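Local coordinates for protein PaiA Acetyltransferase (Thermoplasma acidophilum, PDB 3K9U) that transfers an acetyl group from acetyl coenzyme A to polyamines, helping to protect the cell against polyamine toxicity, at residues A[19-22]-A[23-27]; A[96-100]-A[101-105]. All blocks are in the same frame, centred on the assembly; numbering follows the deposited sequence.

Contact 1 of 2, residues A[19-22]-A[23-27]. With ACO (acetyl coenzyme *a), chain G.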
loop_
_atom_site.group_PDB
_atom_site.type_symbol
_atom_site.label_atom_id
_atom_site.label_comp_id
_atom_site.label_asym_id
_atom_site.label_seq_id
_atom_site.Cartn_x
_atom_site.Cartn_y
_atom_site.Cartn_z
ATOM N N VAL A 19 -4.066 -14.063 3.758
ATOM C CA VAL A 19 -3.708 -13.198 2.662
ATOM C C VAL A 19 -4.968 -12.793 1.850
ATOM O O VAL A 19 -5.268 -11.589 1.672
ATOM C CB VAL A 19 -2.693 -13.927 1.741
ATOM C CG1 VAL A 19 -2.476 -13.172 0.454
ATOM C CG2 VAL A 19 -1.355 -14.169 2.481
ATOM N N ALA A 20 -5.700 -13.797 1.378
ATOM C CA ALA A 20 -6.948 -13.596 0.652
ATOM C C ALA A 20 -7.854 -12.688 1.443
ATOM O O ALA A 20 -8.361 -11.674 0.923
ATOM C CB ALA A 20 -7.644 -14.912 0.428
ATOM N N ARG A 21 -8.054 -13.037 2.710
ATOM C CA ARG A 21 -8.983 -12.275 3.515
ATOM C C ARG A 21 -8.568 -10.799 3.507
ATOM O O ARG A 21 -9.405 -9.928 3.272
ATOM C CB ARG A 21 -9.062 -12.788 4.957
ATOM C CG ARG A 21 -10.095 -12.003 5.792
ATOM C CD ARG A 21 -9.940 -12.211 7.314
ATOM N NE ARG A 21 -9.815 -13.624 7.635
ATOM C CZ ARG A 21 -10.822 -14.483 7.622
ATOM N NH1 ARG A 21 -12.055 -14.076 7.343
ATOM N NH2 ARG A 21 -10.592 -15.755 7.921
ATOM N N GLU A 22 -7.283 -10.538 3.775
ATOM C CA GLU A 22 -6.798 -9.161 3.933
ATOM C C GLU A 22 -6.833 -8.440 2.603
ATOM O O GLU A 22 -7.160 -7.274 2.527
ATOM C CB GLU A 22 -5.362 -9.119 4.487
ATOM C CG GLU A 22 -5.267 -9.450 5.966
ATOM C CD GLU A 22 -3.847 -9.258 6.507
ATOM O OE1 GLU A 22 -3.271 -10.264 6.978
ATOM O OE2 GLU A 22 -3.307 -8.110 6.436
ATOM N N SER A 23 -6.506 -9.154 1.539
ATOM C CA SER A 23 -6.483 -8.516 0.228
ATOM C C SER A 23 -7.904 -8.149 -0.231
ATOM O O SER A 23 -8.130 -7.056 -0.746
ATOM C CB SER A 23 -5.774 -9.404 -0.778
ATOM O OG SER A 23 -5.395 -8.661 -1.916
ATOM N N TRP A 24 -8.860 -9.030 -0.000
ATOM C CA TRP A 24 -10.229 -8.773 -0.455
ATOM C C TRP A 24 -10.816 -7.595 0.325
ATOM O O TRP A 24 -11.456 -6.732 -0.259
ATOM C CB TRP A 24 -11.131 -10.026 -0.297
ATOM C CG TRP A 24 -11.369 -10.762 -1.562
ATOM C CD1 TRP A 24 -10.467 -11.526 -2.249
ATOM C CD2 TRP A 24 -12.584 -10.789 -2.325
ATOM N NE1 TRP A 24 -11.048 -12.022 -3.404
ATOM C CE2 TRP A 24 -12.345 -11.581 -3.471
ATOM C CE3 TRP A 24 -13.849 -10.205 -2.160
ATOM C CZ2 TRP A 24 -13.340 -11.824 -4.440
ATOM C CZ3 TRP A 24 -14.842 -10.434 -3.132
ATOM C CH2 TRP A 24 -14.582 -11.238 -4.251
ATOM N N LYS A 25 -10.589 -7.545 1.638
ATOM C CA LYS A 25 -11.191 -6.467 2.455
ATOM C C LYS A 25 -10.633 -5.102 2.049
ATOM O O LYS A 25 -11.349 -4.075 2.059
ATOM C CB LYS A 25 -10.974 -6.690 3.955
ATOM C CG LYS A 25 -11.806 -7.819 4.565
ATOM C CD LYS A 25 -11.499 -7.900 6.045
ATOM C CE LYS A 25 -12.422 -8.817 6.792
ATOM N NZ LYS A 25 -11.882 -9.108 8.166
ATOM N N TRP A 26 -9.352 -5.098 1.707
ATOM C CA TRP A 26 -8.683 -3.874 1.288
ATOM C C TRP A 26 -9.051 -3.507 -0.168
ATOM O O TRP A 26 -9.484 -2.404 -0.402
ATOM C CB TRP A 26 -7.180 -4.022 1.420
ATOM C CG TRP A 26 -6.401 -2.811 0.918
ATOM C CD1 TRP A 26 -6.229 -1.614 1.573
ATOM C CD2 TRP A 26 -5.685 -2.685 -0.323
ATOM N NE1 TRP A 26 -5.431 -0.770 0.822
ATOM C CE2 TRP A 26 -5.111 -1.393 -0.352
ATOM C CE3 TRP A 26 -5.451 -3.546 -1.400
ATOM C CZ2 TRP A 26 -4.313 -0.954 -1.399
ATOM C CZ3 TRP A 26 -4.662 -3.088 -2.466
ATOM C CH2 TRP A 26 -4.107 -1.806 -2.442
ATOM N N THR A 27 -8.899 -4.433 -1.115
ATOM C CA THR A 27 -9.168 -4.148 -2.537
ATOM C C THR A 27 -10.613 -3.793 -2.861
ATOM O O THR A 27 -10.874 -2.996 -3.729
ATOM C CB THR A 27 -8.880 -5.357 -3.434
ATOM O OG1 THR A 27 -7.682 -6.020 -3.005
ATOM C CG2 THR A 27 -8.721 -4.887 -4.887
HETATM N N1A ACO G . -2.299 1.583 -4.775
HETATM C C2A ACO G . -2.673 1.970 -6.019
HETATM N N3A ACO G . -2.246 1.343 -7.130
HETATM C C4A ACO G . -1.447 0.263 -7.065
HETATM C C5A ACO G . -1.030 -0.184 -5.738
HETATM C C6A ACO G . -1.520 0.542 -4.555
HETATM N N6A ACO G . -1.167 0.188 -3.295
HETATM N N7A ACO G . -0.253 -1.236 -5.921
HETATM C C8A ACO G . -0.163 -1.441 -7.245
HETATM N N9A ACO G . -0.895 -0.563 -7.946
HETATM C C1B ACO G . -0.963 -0.534 -9.443
HETATM C C2B ACO G . -0.583 0.807 -10.073
HETATM O O2B ACO G . -1.205 0.982 -11.373
HETATM C C3B ACO G . 0.906 0.723 -10.246
HETATM O O3B ACO G . 1.370 1.602 -11.288
HETATM P P3B ACO G . 1.908 3.073 -10.826
HETATM O O7A ACO G . 3.254 2.764 -10.305
HETATM O O8A ACO G . 0.906 3.529 -9.772
HETATM O O9A ACO G . 1.830 3.813 -12.150
HETATM C C4B ACO G . 1.157 -0.757 -10.474
HETATM O O4B ACO G . -0.007 -1.444 -9.993
HETATM C C5B ACO G . 2.381 -1.283 -9.757
HETATM O O5B ACO G . 2.833 -2.523 -10.323
HETATM P P1A ACO G . 3.330 -3.734 -9.385
HETATM O O1A ACO G . 4.229 -3.208 -8.275
HETATM O O2A ACO G . 3.841 -4.858 -10.247
HETATM O O3A ACO G . 1.894 -4.158 -8.752
HETATM P P2A ACO G . 1.744 -5.155 -7.478
HETATM O O4A ACO G . 1.093 -4.339 -6.386
HETATM O O5A ACO G . 3.040 -5.917 -7.228
HETATM O O6A ACO G . 0.685 -6.214 -8.009
HETATM C CBP ACO G . -1.689 -6.381 -7.828
HETATM C CCP ACO G . -0.532 -5.807 -8.626
HETATM C CDP ACO G . -2.997 -6.030 -8.509
HETATM C CEP ACO G . -1.524 -7.898 -7.838
HETATM C CAP ACO G . -1.659 -5.863 -6.371
HETATM O OAP ACO G . -1.653 -4.431 -6.314
HETATM C C9P ACO G . -2.796 -6.369 -5.529
HETATM O O9P ACO G . -2.728 -7.479 -5.032
HETATM N N8P ACO G . -3.832 -5.574 -5.401
HETATM C C7P ACO G . -5.045 -5.924 -4.697
HETATM C C6P ACO G . -5.783 -7.133 -5.251
HETATM C C5P ACO G . -6.197 -7.020 -6.703
HETATM O O5P ACO G . -6.685 -6.001 -7.169
HETATM N N4P ACO G . -6.047 -8.125 -7.437
HETATM C C3P ACO G . -6.520 -8.210 -8.817
HETATM C C2P ACO G . -7.937 -8.763 -8.844
HETATM S S1P ACO G . -8.476 -9.158 -10.481
HETATM C C ACO G . -8.139 -10.809 -10.638
HETATM O O ACO G . -7.741 -11.420 -9.654
HETATM C CH3 ACO G . -8.358 -11.529 -11.956
#

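Contact 2 of 2, residues A[96-100]-A[101-105]. With NI (nickel (II) ion), chain D; ACO (acetyl coenzyme *a), chain G.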
loop_
_atom_site.group_PDB
_atom_site.type_symbol
_atom_site.label_atom_id
_atom_site.label_comp_id
_atom_site.label_asym_id
_atom_site.label_seq_id
_atom_site.Cartn_x
_atom_site.Cartn_y
_atom_site.Cartn_z
ATOM N N PRO A 96 -2.000 -6.204 1.295
ATOM C CA PRO A 96 -1.963 -4.789 0.875
ATOM C C PRO A 96 -0.636 -4.101 1.088
ATOM O O PRO A 96 -0.203 -3.293 0.248
ATOM C CB PRO A 96 -3.047 -4.138 1.726
ATOM C CG PRO A 96 -4.016 -5.301 1.992
ATOM C CD PRO A 96 -3.185 -6.522 2.118
ATOM N N GLU A 97 0.031 -4.420 2.184
ATOM C CA GLU A 97 1.275 -3.727 2.520
ATOM C C GLU A 97 2.467 -4.227 1.681
ATOM O O GLU A 97 3.536 -3.646 1.772
ATOM C CB GLU A 97 1.565 -3.708 4.055
ATOM C CG GLU A 97 1.231 -4.969 4.818
ATOM C CD GLU A 97 -0.256 -5.036 5.255
ATOM O OE1 GLU A 97 -0.655 -4.241 6.162
ATOM O OE2 GLU A 97 -1.015 -5.871 4.702
ATOM N N TYR A 98 2.254 -5.281 0.881
ATOM C CA TYR A 98 3.244 -5.817 -0.044
ATOM C C TYR A 98 2.949 -5.438 -1.498
ATOM O O TYR A 98 3.672 -5.878 -2.368
ATOM C CB TYR A 98 3.328 -7.353 0.072
ATOM C CG TYR A 98 4.066 -7.767 1.320
ATOM C CD1 TYR A 98 5.447 -7.952 1.292
ATOM C CD2 TYR A 98 3.414 -7.886 2.548
ATOM C CE1 TYR A 98 6.165 -8.292 2.453
ATOM C CE2 TYR A 98 4.139 -8.222 3.725
ATOM C CZ TYR A 98 5.506 -8.428 3.645
ATOM O OH TYR A 98 6.253 -8.761 4.732
ATOM N N THR A 99 1.917 -4.612 -1.742
ATOM C CA THR A 99 1.610 -4.140 -3.104
ATOM C C THR A 99 2.566 -3.027 -3.510
ATOM O O THR A 99 3.232 -2.471 -2.674
ATOM C CB THR A 99 0.181 -3.585 -3.238
ATOM O OG1 THR A 99 0.008 -2.466 -2.340
ATOM C CG2 THR A 99 -0.879 -4.705 -2.948
ATOM N N HIS A 100 2.631 -2.767 -4.822
ATOM C CA HIS A 100 3.409 -1.671 -5.414
ATOM C C HIS A 100 4.928 -1.883 -5.285
ATOM O O HIS A 100 5.688 -0.912 -5.253
ATOM C CB HIS A 100 2.976 -0.293 -4.835
ATOM C CG HIS A 100 3.094 0.869 -5.804
ATOM N ND1 HIS A 100 4.264 1.182 -6.457
ATOM C CD2 HIS A 100 2.198 1.834 -6.158
ATOM C CE1 HIS A 100 4.078 2.267 -7.207
ATOM N NE2 HIS A 100 2.840 2.698 -7.027
ATOM N N LYS A 101 5.370 -3.143 -5.230
ATOM C CA LYS A 101 6.809 -3.436 -5.312
ATOM C C LYS A 101 7.141 -4.491 -6.343
ATOM O O LYS A 101 8.160 -5.138 -6.222
ATOM C CB LYS A 101 7.373 -3.887 -3.962
ATOM C CG LYS A 101 7.047 -2.984 -2.773
ATOM C CD LYS A 101 7.027 -3.845 -1.481
ATOM C CE LYS A 101 6.900 -3.009 -0.220
ATOM N NZ LYS A 101 5.494 -2.718 0.095
ATOM N N LYS A 102 6.278 -4.688 -7.333
ATOM C CA LYS A 102 6.553 -5.607 -8.453
ATOM C C LYS A 102 6.490 -7.082 -8.084
ATOM O O LYS A 102 6.922 -7.936 -8.882
ATOM C CB LYS A 102 7.913 -5.357 -9.079
ATOM C CG LYS A 102 8.312 -3.914 -9.295
ATOM C CD LYS A 102 8.103 -3.439 -10.717
ATOM C CE LYS A 102 8.403 -1.909 -10.782
ATOM N NZ LYS A 102 8.460 -1.432 -12.185
ATOM N N ILE A 103 5.980 -7.406 -6.891
ATOM C CA ILE A 103 5.760 -8.819 -6.521
ATOM C C ILE A 103 4.641 -9.392 -7.384
ATOM O O ILE A 103 4.670 -10.542 -7.792
ATOM C CB ILE A 103 5.428 -8.975 -5.027
ATOM C CG1 ILE A 103 6.593 -8.416 -4.167
ATOM C CG2 ILE A 103 5.145 -10.443 -4.704
ATOM C CD1 ILE A 103 6.273 -8.154 -2.684
ATOM N N GLY A 104 3.654 -8.584 -7.690
ATOM C CA GLY A 104 2.561 -9.029 -8.575
ATOM C C GLY A 104 3.059 -9.252 -9.984
ATOM O O GLY A 104 2.706 -10.229 -10.635
ATOM N N LYS A 105 3.870 -8.324 -10.466
ATOM C CA LYS A 105 4.502 -8.472 -11.748
ATOM C C LYS A 105 5.324 -9.749 -11.772
ATOM O O LYS A 105 5.354 -10.437 -12.788
ATOM C CB LYS A 105 5.398 -7.280 -12.026
ATOM C CG LYS A 105 5.906 -7.146 -13.475
ATOM C CD LYS A 105 6.634 -5.778 -13.609
ATOM C CE LYS A 105 6.883 -5.336 -15.050
ATOM N NZ LYS A 105 5.613 -5.019 -15.717
HETATM NI NI NI D . 1.746 4.131 -8.015
HETATM N N1A ACO G . -2.299 1.583 -4.775
HETATM C C2A ACO G . -2.673 1.970 -6.019
HETATM N N3A ACO G . -2.246 1.343 -7.130
HETATM C C4A ACO G . -1.447 0.263 -7.065
HETATM C C5A ACO G . -1.030 -0.184 -5.738
HETATM C C6A ACO G . -1.520 0.542 -4.555
HETATM N N6A ACO G . -1.167 0.188 -3.295
HETATM N N7A ACO G . -0.253 -1.236 -5.921
HETATM C C8A ACO G . -0.163 -1.441 -7.245
HETATM N N9A ACO G . -0.895 -0.563 -7.946
HETATM C C1B ACO G . -0.963 -0.534 -9.443
HETATM C C2B ACO G . -0.583 0.807 -10.073
HETATM O O2B ACO G . -1.205 0.982 -11.373
HETATM C C3B ACO G . 0.906 0.723 -10.246
HETATM O O3B ACO G . 1.370 1.602 -11.288
HETATM P P3B ACO G . 1.908 3.073 -10.826
HETATM O O7A ACO G . 3.254 2.764 -10.305
HETATM O O8A ACO G . 0.906 3.529 -9.772
HETATM O O9A ACO G . 1.830 3.813 -12.150
HETATM C C4B ACO G . 1.157 -0.757 -10.474
HETATM O O4B ACO G . -0.007 -1.444 -9.993
HETATM C C5B ACO G . 2.381 -1.283 -9.757
HETATM O O5B ACO G . 2.833 -2.523 -10.323
HETATM P P1A ACO G . 3.330 -3.734 -9.385
HETATM O O1A ACO G . 4.229 -3.208 -8.275
HETATM O O2A ACO G . 3.841 -4.858 -10.247
HETATM O O3A ACO G . 1.894 -4.158 -8.752
HETATM P P2A ACO G . 1.744 -5.155 -7.478
HETATM O O4A ACO G . 1.093 -4.339 -6.386
HETATM O O5A ACO G . 3.040 -5.917 -7.228
HETATM O O6A ACO G . 0.685 -6.214 -8.009
HETATM C CBP ACO G . -1.689 -6.381 -7.828
HETATM C CCP ACO G . -0.532 -5.807 -8.626
HETATM C CDP ACO G . -2.997 -6.030 -8.509
HETATM C CEP ACO G . -1.524 -7.898 -7.838
HETATM C CAP ACO G . -1.659 -5.863 -6.371
HETATM O OAP ACO G . -1.653 -4.431 -6.314
HETATM C C9P ACO G . -2.796 -6.369 -5.529
HETATM O O9P ACO G . -2.728 -7.479 -5.032
HETATM N N8P ACO G . -3.832 -5.574 -5.401
HETATM C C7P ACO G . -5.045 -5.924 -4.697
HETATM C C6P ACO G . -5.783 -7.133 -5.251
HETATM C C5P ACO G . -6.197 -7.020 -6.703
HETATM O O5P ACO G . -6.685 -6.001 -7.169
HETATM N N4P ACO G . -6.047 -8.125 -7.437
HETATM C C3P ACO G . -6.520 -8.210 -8.817
HETATM C C2P ACO G . -7.937 -8.763 -8.844
HETATM S S1P ACO G . -8.476 -9.158 -10.481
HETATM C C ACO G . -8.139 -10.809 -10.638
HETATM O O ACO G . -7.741 -11.420 -9.654
HETATM C CH3 ACO G . -8.358 -11.529 -11.956
HETATM O O HOH W 1 4.332 -5.746 -4.903
#

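Contact 1 of 2, residues A[19-22]-A[23-27]
Arg-21 and Lys-25 lie side by side, one turn apart on helix 13-27, and point the same way. The Arg-21 methylenes meet the end of the lysine: Arg-21 CD is 3.8 Å from Lys-25 NZ, and Arg-21 CG is close to both CE and NZ. The Arg-21 chain bends at its third torsion (chi3 -48°), and Arg-21 NE remains 5.0 Å from Lys-25 NZ. Arg-21 NE forms a salt bridge with Glu-18, one turn back, which probably eases the like charges. Lys-25 is extended beyond CG and passes its CG alongside Arg-21 O at 3.4 Å.

Trp-24 leaves the helix in another direction. Its CB rests against Ala-20 O, which lies near the ring plane, at the edge. The indole runs on from there to stack with Trp-40 and to meet Tyr-93, with Ile-41 of helix 34-44 beside it. The backbone bonds are those of an alpha-helix, such as Trp-24 N to Ala-20 O at 2.8 Å.

The third direction is the cofactor side. Trp-26 CG is anti to the backbone N (chi1 176°), and this swings the indole to both the pantetheine arm and the adenine amino group of acetyl coenzyme A. Trp-26 CZ3 is 3.6 Å from ACO C7P, and Trp-26 CH2 is 3.7 Å from ACO N6A. ACO N8P lies in the ring plane. Trp-26 NE1 is hydrogen-bonded to Glu-97 O of the second subunit. Thr-27 OG1 turns back to Ser-23 O at 2.5 Å, above the carbonyl plane, while Ser-23 O also takes the Thr-27 N-H. Ser-23 OG faces ACO C6P and is hydrogen-bonded to Leu-94 O.

This part of the helix keeps Arg-21, Glu-22 and Lys-25 away from the cofactor. Two hydroxyls already engaged with backbone oxygens border the arm, consistent with recognition of this uncharged segment by shape more than by charge.

Contact 2 of 2, residues A[96-100]-A[101-105]
The Tyr-98 ring has the CD1 of Ile-103 at its edge, near the ring plane, with Tyr-98 CD1 and Ile-103 CD1 4.1 Å apart. The two side chains cross obliquely and both pack on Ile-75 of strand 73-83. The His-100 ring carries ACO C3B, a ribose carbon, over one face. At its edge His-100 NE2 binds nickel at 2.1 Å. The metal is also held by ACO O8A of the 3'-phosphate and by His-100 of the second subunit.

Between strand 86-94 and helix 103-118 the chain forms the pyrophosphate-binding loop of the GNAT fold. His-100 N gives an almost straight bond (174°) to ACO O4A at 2.7 Å. Lys-102 N reaches ACO O1A at 2.7 Å, and Gly-104 N, in the first turn of the helix, ACO O5A at 2.8 Å. One water joins Tyr-98 O, Lys-101 N, Ile-103 N and ACO O5A.

Lys-101 bends at its last torsion (chi4 86°), which brings NZ back to Glu-97 O at 2.7 Å. A leucine in its place would probably cost Glu-97 O its charged donor, leaving it the Trp-26 NE1 bond from the second subunit, and the turn less firmly tied. Thr-99 OG1 donates to Pro-96 O and accepts from ACO N6A of the adenine.

Overall arrangement
Contact 1 comes well before contact 2 in the chain; their centres are about 13 Å apart. Both line the same acetyl coenzyme A, and His-100 of contact 2 also touches a second one. Contact 1 mainly borders the pantetheine arm, contact 2 mainly the pyrophosphate, adenine and 3'-phosphate. They overlap where Trp-26 reaches the adenine and Thr-99 the arm; there Trp-26 CZ3 lies 4.1 Å from Thr-99 CG2. Trp-26 CB also packs on Pro-96 CG at 3.5 Å. Glu-22 OE2 and Glu-97 OE2 are 3.6 Å apart, like charges probably eased by the salt bridge from Glu-97 to Lys-95. Across the dimer, Trp-26 packs on Lys-101 of the other subunit.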